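Local coordinates for aerotolerance-related membrane protein (Bacteroides fragilis, PDB 4JDU) that is a membrane protein, probably linked to aerotolerance, that binds calcium at its von Willebrand factor type A domain, with no exact role established, at residues G51-V54 and F60-L63; F160-D163 and N167-V170; A176-I181 and G187-V192. The protein carries 6 engineered substitutions. All coordinates share one frame; numbering follows the deposited sequence. Where two conformers were deposited one is given.

Contact 1 (G51-V54 and F60-L63); sequences GMIV and FTQL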
loop_
_atom_site.group_PDB
_atom_site.type_symbol
_atom_site.label_atom_id
_atom_site.label_comp_id
_atom_site.label_asym_id
_atom_site.label_seq_id
_atom_site.Cartn_x
_atom_site.Cartn_y
_atom_site.Cartn_z
ATOM N N GLY A 51 -4.359 1.778 11.173
ATOM C CA GLY A 51 -5.433 2.333 10.372
ATOM C C GLY A 51 -5.252 1.917 8.931
ATOM O O GLY A 51 -4.198 1.385 8.556
HETATM N N MSE A 52 -6.273 2.140 8.110
HETATM C CA MSE A 52 -6.146 1.803 6.703
HETATM C C MSE A 52 -6.801 2.785 5.759
HETATM O O MSE A 52 -7.996 3.095 5.874
HETATM C CB MSE A 52 -6.673 0.398 6.417
HETATM C CG MSE A 52 -6.424 -0.039 4.954
HETATM SE SE MSE A 52 -6.671 -1.925 4.567
HETATM C CE MSE A 52 -8.519 -2.089 5.105
ATOM N N ILE A 53 -5.996 3.225 4.803
ATOM C CA ILE A 53 -6.406 4.039 3.676
ATOM C C ILE A 53 -6.371 3.156 2.433
ATOM O O ILE A 53 -5.491 2.300 2.298
ATOM C CB ILE A 53 -5.418 5.214 3.520
ATOM C CG1 ILE A 53 -5.746 6.283 4.560
ATOM C CG2 ILE A 53 -5.442 5.809 2.110
ATOM C CD1 ILE A 53 -4.609 7.236 4.812
ATOM N N VAL A 54 -7.347 3.325 1.549
ATOM C CA VAL A 54 -7.258 2.741 0.213
ATOM C C VAL A 54 -7.129 3.854 -0.814
ATOM O O VAL A 54 -7.613 4.981 -0.606
ATOM C CB VAL A 54 -8.477 1.847 -0.126
ATOM C CG1 VAL A 54 -8.561 0.670 0.833
ATOM C CG2 VAL A 54 -9.787 2.667 -0.121
ATOM N N PHE A 60 -8.776 7.475 0.309
ATOM C CA PHE A 60 -9.830 7.538 1.316
ATOM C C PHE A 60 -9.464 6.713 2.535
ATOM O O PHE A 60 -8.877 5.637 2.416
ATOM C CB PHE A 60 -11.163 7.020 0.751
ATOM C CG PHE A 60 -11.659 7.792 -0.432
ATOM C CD1 PHE A 60 -12.398 8.953 -0.261
ATOM C CD2 PHE A 60 -11.386 7.354 -1.716
ATOM C CE1 PHE A 60 -12.854 9.670 -1.357
ATOM C CE2 PHE A 60 -11.844 8.056 -2.814
ATOM C CZ PHE A 60 -12.572 9.218 -2.636
ATOM N N THR A 61 -9.840 7.201 3.711
ATOM C CA THR A 61 -9.634 6.451 4.940
ATOM C C THR A 61 -10.795 5.513 5.239
ATOM O O THR A 61 -11.899 5.948 5.582
ATOM C CB THR A 61 -9.412 7.406 6.118
ATOM O OG1 THR A 61 -8.276 8.231 5.824
ATOM C CG2 THR A 61 -9.161 6.622 7.397
ATOM N N GLN A 62 -10.555 4.213 5.113
ATOM C CA GLN A 62 -11.587 3.250 5.480
ATOM C C GLN A 62 -11.614 3.054 6.980
ATOM O O GLN A 62 -12.676 3.042 7.599
ATOM C CB GLN A 62 -11.345 1.905 4.802
ATOM C CG GLN A 62 -11.494 1.944 3.298
ATOM C CD GLN A 62 -11.637 0.567 2.729
ATOM O OE1 GLN A 62 -11.245 -0.419 3.362
ATOM N NE2 GLN A 62 -12.216 0.478 1.536
ATOM N N LEU A 63 -10.436 2.875 7.566
ATOM C CA LEU A 63 -10.349 2.571 8.984
ATOM C C LEU A 63 -9.452 3.580 9.676
ATOM O O LEU A 63 -8.237 3.564 9.482
ATOM C CB LEU A 63 -9.768 1.170 9.178
ATOM C CG LEU A 63 -9.635 0.704 10.627
ATOM C CD1 LEU A 63 -11.008 0.592 11.285
ATOM C CD2 LEU A 63 -8.918 -0.628 10.666
#
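The side-chain amide of Gln62 has Val54 over one face. Val54 CG1 stands above the amide carbon, 3.6 Å from Gln62 CD. Val54 CG2 is on the same side, set off toward the nitrogen, 3.7 Å from Gln62 NE2. At the oxygen end, the CE methyl of Met52, a selenomethionine, comes obliquely to 3.6 Å from Gln62 OE1. Met52 and Gln62 run side by side, while Val54 crosses Gln62 at about a right angle. The Met52 chain leaves with CG anti to its nitrogen (chi1 -174°) and bends only at chi3, which turns CE to the amide.

The backbones form an antiparallel hairpin with a classic beta bulge. Gln62 and Leu63 both face Met52. Met52 O takes a nearly straight bond from Leu63 N (3.0 Å, 177° at the hydrogen). It also receives a weak one from Gln62 N. Met52 N returns a bond to Leu63 O at 2.8 Å. Val54 and Phe60 close the pairing with two bonds of 2.9 Å, Val54 N to Phe60 O and Phe60 N to Val54 O. Between them Ile53 and Thr61 are a non-hydrogen-bonded pair on the other face, where Ile53 CG1 lies 3.4 Å from Thr61 OG1.

Phe75 and Leu76 of helix 69-77 cover Met52, and Leu97 of helix 91-99 covers Ile53 and Thr61. Gly51 and Ile53 bond onward to strand 9-16. The hairpin thus supplies the antiparallel outer strand that vWA domains add to an otherwise parallel sheet. Chemically, the backbone makes all the hydrogen bonds across the two segments, and the Gln62 amide meets Val54 and Met52 by van der Waals contact with their methyls.

Contact 2 (F160-D163 and N167-V170); sequences FRRD and NVIV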
loop_
_atom_site.group_PDB
_atom_site.type_symbol
_atom_site.label_atom_id
_atom_site.label_comp_id
_atom_site.label_asym_id
_atom_site.label_seq_id
_atom_site.Cartn_x
_atom_site.Cartn_y
_atom_site.Cartn_z
ATOM N N PHE A 160 -8.636 -9.278 -21.052
ATOM C CA PHE A 160 -7.856 -8.440 -20.145
ATOM C C PHE A 160 -8.148 -6.980 -20.451
ATOM O O PHE A 160 -8.672 -6.654 -21.523
ATOM C CB PHE A 160 -6.368 -8.727 -20.357
ATOM C CG PHE A 160 -6.008 -10.179 -20.213
ATOM C CD1 PHE A 160 -5.756 -10.726 -18.956
ATOM C CD2 PHE A 160 -5.923 -10.994 -21.324
ATOM C CE1 PHE A 160 -5.429 -12.065 -18.811
ATOM C CE2 PHE A 160 -5.598 -12.341 -21.196
ATOM C CZ PHE A 160 -5.348 -12.876 -19.934
ATOM N N ARG A 161 -7.807 -6.099 -19.515
ATOM C CA ARG A 161 -8.027 -4.669 -19.708
ATOM C C ARG A 161 -7.191 -4.137 -20.867
ATOM O O ARG A 161 -6.012 -4.493 -21.027
ATOM C CB ARG A 161 -7.675 -3.887 -18.432
ATOM C CG ARG A 161 -8.541 -4.220 -17.239
ATOM C CD ARG A 161 -9.903 -3.564 -17.368
ATOM N NE ARG A 161 -10.815 -4.001 -16.318
ATOM C CZ ARG A 161 -12.120 -3.751 -16.327
ATOM N NH1 ARG A 161 -12.655 -3.060 -17.329
ATOM N NH2 ARG A 161 -12.889 -4.198 -15.342
ATOM N N ARG A 162 -7.810 -3.290 -21.681
ATOM C CA ARG A 162 -7.148 -2.712 -22.845
ATOM C C ARG A 162 -7.115 -1.194 -22.777
ATOM O O ARG A 162 -7.960 -0.573 -22.129
ATOM C CB ARG A 162 -7.843 -3.162 -24.132
ATOM C CG ARG A 162 -7.806 -4.666 -24.321
ATOM C CD ARG A 162 -8.734 -5.160 -25.417
ATOM N NE ARG A 162 -8.614 -6.608 -25.531
ATOM C CZ ARG A 162 -7.747 -7.227 -26.323
ATOM N NH1 ARG A 162 -6.938 -6.525 -27.111
ATOM N NH2 ARG A 162 -7.700 -8.548 -26.344
ATOM N N ASP A 163 -6.129 -0.602 -23.446
ATOM C CA ASP A 163 -6.042 0.854 -23.542
ATOM C C ASP A 163 -6.993 1.382 -24.611
ATOM O O ASP A 163 -7.753 0.616 -25.203
ATOM C CB ASP A 163 -4.598 1.315 -23.804
ATOM C CG ASP A 163 -4.009 0.759 -25.104
ATOM O OD1 ASP A 163 -4.763 0.343 -26.008
ATOM O OD2 ASP A 163 -2.762 0.764 -25.228
ATOM N N ASN A 167 -5.288 -2.296 -27.270
ATOM C CA ASN A 167 -4.229 -3.242 -26.946
ATOM C C ASN A 167 -4.224 -3.624 -25.476
ATOM O O ASN A 167 -4.575 -2.819 -24.612
ATOM C CB ASN A 167 -2.864 -2.695 -27.365
ATOM C CG ASN A 167 -2.725 -2.579 -28.870
ATOM O OD1 ASN A 167 -3.222 -3.424 -29.622
ATOM N ND2 ASN A 167 -2.056 -1.529 -29.318
ATOM N N VAL A 168 -3.828 -4.859 -25.194
ATOM C CA VAL A 168 -3.766 -5.341 -23.818
ATOM C C VAL A 168 -2.776 -4.511 -23.003
ATOM O O VAL A 168 -1.619 -4.319 -23.404
ATOM C CB VAL A 168 -3.375 -6.833 -23.779
ATOM C CG1 VAL A 168 -3.166 -7.308 -22.339
ATOM C CG2 VAL A 168 -4.443 -7.668 -24.474
ATOM N N ILE A 169 -3.247 -4.003 -21.868
ATOM C CA ILE A 169 -2.396 -3.281 -20.934
ATOM C C ILE A 169 -1.484 -4.252 -20.190
ATOM O O ILE A 169 -1.931 -5.275 -19.664
ATOM C CB ILE A 169 -3.248 -2.490 -19.913
ATOM C CG1 ILE A 169 -3.986 -1.341 -20.614
ATOM C CG2 ILE A 169 -2.376 -1.962 -18.786
ATOM C CD1 ILE A 169 -5.157 -0.780 -19.790
ATOM N N VAL A 170 -0.198 -3.934 -20.148
ATOM C CA VAL A 170 0.728 -4.700 -19.334
ATOM C C VAL A 170 1.210 -3.811 -18.202
ATOM O O VAL A 170 1.706 -2.705 -18.436
ATOM C CB VAL A 170 1.932 -5.190 -20.164
ATOM C CG1 VAL A 170 2.942 -5.889 -19.270
ATOM C CG2 VAL A 170 1.457 -6.119 -21.273
HETATM O O HOH W 1 -4.510 -5.944 -19.267
HETATM O O HOH W 2 -1.116 0.167 -27.565
#
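Arg162 lays its guanidinium over Val168. The CG2 methyl of Val168 sits above one face of that group, offset toward the rim, and 3.8 Å from Arg162 NH1. The arginine chain is extended from CG to NE and crosses the valine obliquely. Its charged end is held elsewhere in the loop: NH1 bonds Gly166 O, and NH2 makes a salt bridge with Asp159. Val168 turns its other methyl, CG1, to Phe160 CB at 4.0 Å, and both residues also touch Pro151.

The two segments belong to the long loop between strands 150-151 and 170-171. The chain doubles back here and makes a single backbone bridge, Arg162 with Val168. One bond flanks it on each side: Ile169 N to Arg161 O, 2.9 Å, and Asp163 N to Asn167 O, also 2.9 Å. Ile169 lays CD1 against the backbone of Arg162, 3.6 Å from Arg162 C.

The Asp163 side chain adds a third bond across the turn. With chi1 at 60° its CG lies between the backbone nitrogen and the carbonyl carbon, which brings OD1 to the backbone of Asn167. Asp163 OD1 accepts Asn167 N at 3.0 Å, met from above the carboxylate plane, and takes a weak bond from Glu165 N. A water donates to Asp163 OD2 and accepts from Asn167 ND2. A second water donates to both Arg161 O and Ile169 O.

Contact 3 (A176-I181 and G187-V192); sequences AMCQEI and GIYIRV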
loop_
_atom_site.group_PDB
_atom_site.type_symbol
_atom_site.label_atom_id
_atom_site.label_comp_id
_atom_site.label_asym_id
_atom_site.label_seq_id
_atom_site.Cartn_x
_atom_site.Cartn_y
_atom_site.Cartn_z
ATOM N N ALA A 176 12.102 0.861 -8.943
ATOM C CA ALA A 176 12.903 2.066 -8.747
ATOM C C ALA A 176 12.105 3.141 -8.026
ATOM O O ALA A 176 12.609 3.769 -7.088
ATOM C CB ALA A 176 13.429 2.587 -10.083
HETATM N N MSE A 177 10.863 3.342 -8.458
HETATM C CA MSE A 177 9.982 4.332 -7.839
HETATM C C MSE A 177 9.709 3.978 -6.383
HETATM O O MSE A 177 9.797 4.838 -5.508
HETATM C CB MSE A 177 8.667 4.458 -8.625
HETATM C CG MSE A 177 7.564 5.286 -7.948
HETATM SE SE MSE A 177 8.011 7.147 -7.531
HETATM C CE MSE A 177 8.584 7.795 -9.285
ATOM N N CYS A 178 9.389 2.718 -6.109
ATOM C CA CYS A 178 9.099 2.312 -4.739
ATOM C C CYS A 178 10.322 2.506 -3.846
ATOM O O CYS A 178 10.205 2.941 -2.698
ATOM C CB CYS A 178 8.673 0.845 -4.687
ATOM S SG CYS A 178 7.075 0.410 -5.435
ATOM N N GLN A 179 11.499 2.177 -4.366
ATOM C CA GLN A 179 12.722 2.314 -3.590
ATOM C C GLN A 179 13.014 3.775 -3.266
ATOM O O GLN A 179 13.466 4.097 -2.161
ATOM C CB GLN A 179 13.898 1.670 -4.324
ATOM C CG GLN A 179 13.803 0.138 -4.393
ATOM C CD GLN A 179 14.821 -0.470 -5.340
ATOM O OE1 GLN A 179 15.241 0.165 -6.306
ATOM N NE2 GLN A 179 15.214 -1.709 -5.073
ATOM N N GLU A 180 12.741 4.669 -4.210
ATOM C CA GLU A 180 13.042 6.074 -3.975
ATOM C C GLU A 180 12.081 6.645 -2.929
ATOM O O GLU A 180 12.473 7.448 -2.076
ATOM C CB GLU A 180 12.988 6.872 -5.278
ATOM C CG GLU A 180 13.563 8.276 -5.147
ATOM C CD GLU A 180 13.366 9.116 -6.392
ATOM O OE1 GLU A 180 12.699 8.635 -7.334
ATOM O OE2 GLU A 180 13.869 10.261 -6.414
ATOM N N ILE A 181 10.827 6.223 -2.992
ATOM C CA ILE A 181 9.829 6.662 -2.012
ATOM C C ILE A 181 10.229 6.247 -0.600
ATOM O O ILE A 181 10.213 7.071 0.321
ATOM C CB ILE A 181 8.426 6.135 -2.357
ATOM C CG1 ILE A 181 7.928 6.789 -3.653
ATOM C CG2 ILE A 181 7.444 6.401 -1.212
ATOM C CD1 ILE A 181 6.714 6.099 -4.270
ATOM N N GLY A 187 12.386 5.087 5.289
ATOM C CA GLY A 187 11.815 3.794 5.598
ATOM C C GLY A 187 12.485 2.703 4.802
ATOM O O GLY A 187 13.547 2.909 4.198
ATOM N N ILE A 188 11.857 1.535 4.797
ATOM C CA ILE A 188 12.414 0.440 4.021
ATOM C C ILE A 188 11.522 0.083 2.849
ATOM O O ILE A 188 10.316 0.378 2.835
ATOM C CB ILE A 188 12.683 -0.828 4.862
ATOM C CG1 ILE A 188 11.372 -1.416 5.386
ATOM C CG2 ILE A 188 13.680 -0.536 5.982
ATOM C CD1 ILE A 188 11.522 -2.791 5.995
ATOM N N TYR A 189 12.145 -0.497 1.824
ATOM C CA TYR A 189 11.417 -1.068 0.695
ATOM C C TYR A 189 11.594 -2.579 0.710
ATOM O O TYR A 189 12.705 -3.092 0.885
ATOM C CB TYR A 189 11.900 -0.522 -0.656
ATOM C CG TYR A 189 11.388 -1.347 -1.817
ATOM C CD1 TYR A 189 10.062 -1.268 -2.208
ATOM C CD2 TYR A 189 12.220 -2.224 -2.498
ATOM C CE1 TYR A 189 9.577 -2.038 -3.250
ATOM C CE2 TYR A 189 11.739 -2.992 -3.552
ATOM C CZ TYR A 189 10.417 -2.886 -3.922
ATOM O OH TYR A 189 9.888 -3.630 -4.964
ATOM N N ILE A 190 10.490 -3.293 0.526
ATOM C CA ILE A 190 10.529 -4.744 0.402
ATOM C C ILE A 190 9.731 -5.147 -0.818
ATOM O O ILE A 190 8.572 -4.743 -0.961
ATOM C CB ILE A 190 9.877 -5.426 1.610
ATOM C CG1 ILE A 190 10.614 -5.067 2.899
ATOM C CG2 ILE A 190 9.834 -6.934 1.420
ATOM C CD1 ILE A 190 9.810 -5.367 4.132
ATOM N N ARG A 191 10.331 -5.944 -1.703
ATOM C CA ARG A 191 9.564 -6.567 -2.774
ATOM C C ARG A 191 8.878 -7.804 -2.207
ATOM O O ARG A 191 9.539 -8.753 -1.771
ATOM C CB ARG A 191 10.430 -6.970 -3.971
ATOM C CG ARG A 191 9.568 -7.500 -5.116
ATOM C CD ARG A 191 10.340 -8.339 -6.118
ATOM N NE ARG A 191 11.226 -7.537 -6.953
ATOM C CZ ARG A 191 11.892 -8.019 -7.998
ATOM N NH1 ARG A 191 11.761 -9.296 -8.337
ATOM N NH2 ARG A 191 12.681 -7.227 -8.711
ATOM N N VAL A 192 7.556 -7.781 -2.193
ATOM C CA VAL A 192 6.804 -8.836 -1.528
ATOM C C VAL A 192 6.832 -10.136 -2.307
ATOM O O VAL A 192 6.425 -10.181 -3.468
ATOM C CB VAL A 192 5.345 -8.427 -1.315
ATOM C CG1 VAL A 192 4.602 -9.547 -0.602
ATOM C CG2 VAL A 192 5.278 -7.138 -0.512
#
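Tyr189 meets the helix through its ring, which touches two successive residues. Cys178 CB comes to 3.3 Å from Tyr189 CE1, and Gln179 CG to 3.4 Å from Tyr189 CD2. Both approach obliquely from the same side of the ring plane. The sulfur of Cys178 stands further off, 5.3 Å from the ring centroid and 60° off its normal, an oblique sulfur-aromatic contact. The Gln179 amide is turned almost perpendicular to the ring, the planes 86° apart, with NE2 4.0 Å from Tyr189 CD2. No hydrogen bond joins the two segments, so the contact is one of shape.

The backbone of Gln179 lies on that side too, its N 4.2 Å above the ring plane. Arg191 N lies on the opposite side. Tyr189 leaves its strand toward the helix, and CG anti to the backbone nitrogen (chi1 166°) carries the ring along it. Its hydroxyl bonds OE2 of Glu175, which begins the helix. Glu175 OE2 also forms a salt bridge with Arg191 NE. Glu175 therefore ties the far end of the tyrosine to the next charged residue of its own strand.

Helix 175-184 connects strand 138-143 to the parallel neighbour 189-191, a beta-alpha-beta crossover of the vWA fold interrupted by the long excursion through 150-171. Cys178 and Ile181 rest on Val141, helix 125-134 lies beside Met177 and Ile181, and helix 195-206 packs against Ile188 and Ile190.

Contacts 1 and 3 reach the same mixed sheet at its two outermost strands, 59-66 and 189-191. Their centres are about 21 Å apart, on opposite sides of the chain's centre. Contact 2 lies away from the sheet, its centre about 29 Å from that of contact 1 and 26 Å from that of contact 3. None of the three touches another. The calcium ion, bound by Ser18, Ser20 and Thr89 in what resembles the metal-ion-dependent adhesion site of vWA domains, is the common landmark. The side chain of Val54 is about 12 Å from the calcium ion. The side chain of Ile169 is about 9 Å from the calcium ion. The side chain of Cys178 is about 11 Å from the calcium ion.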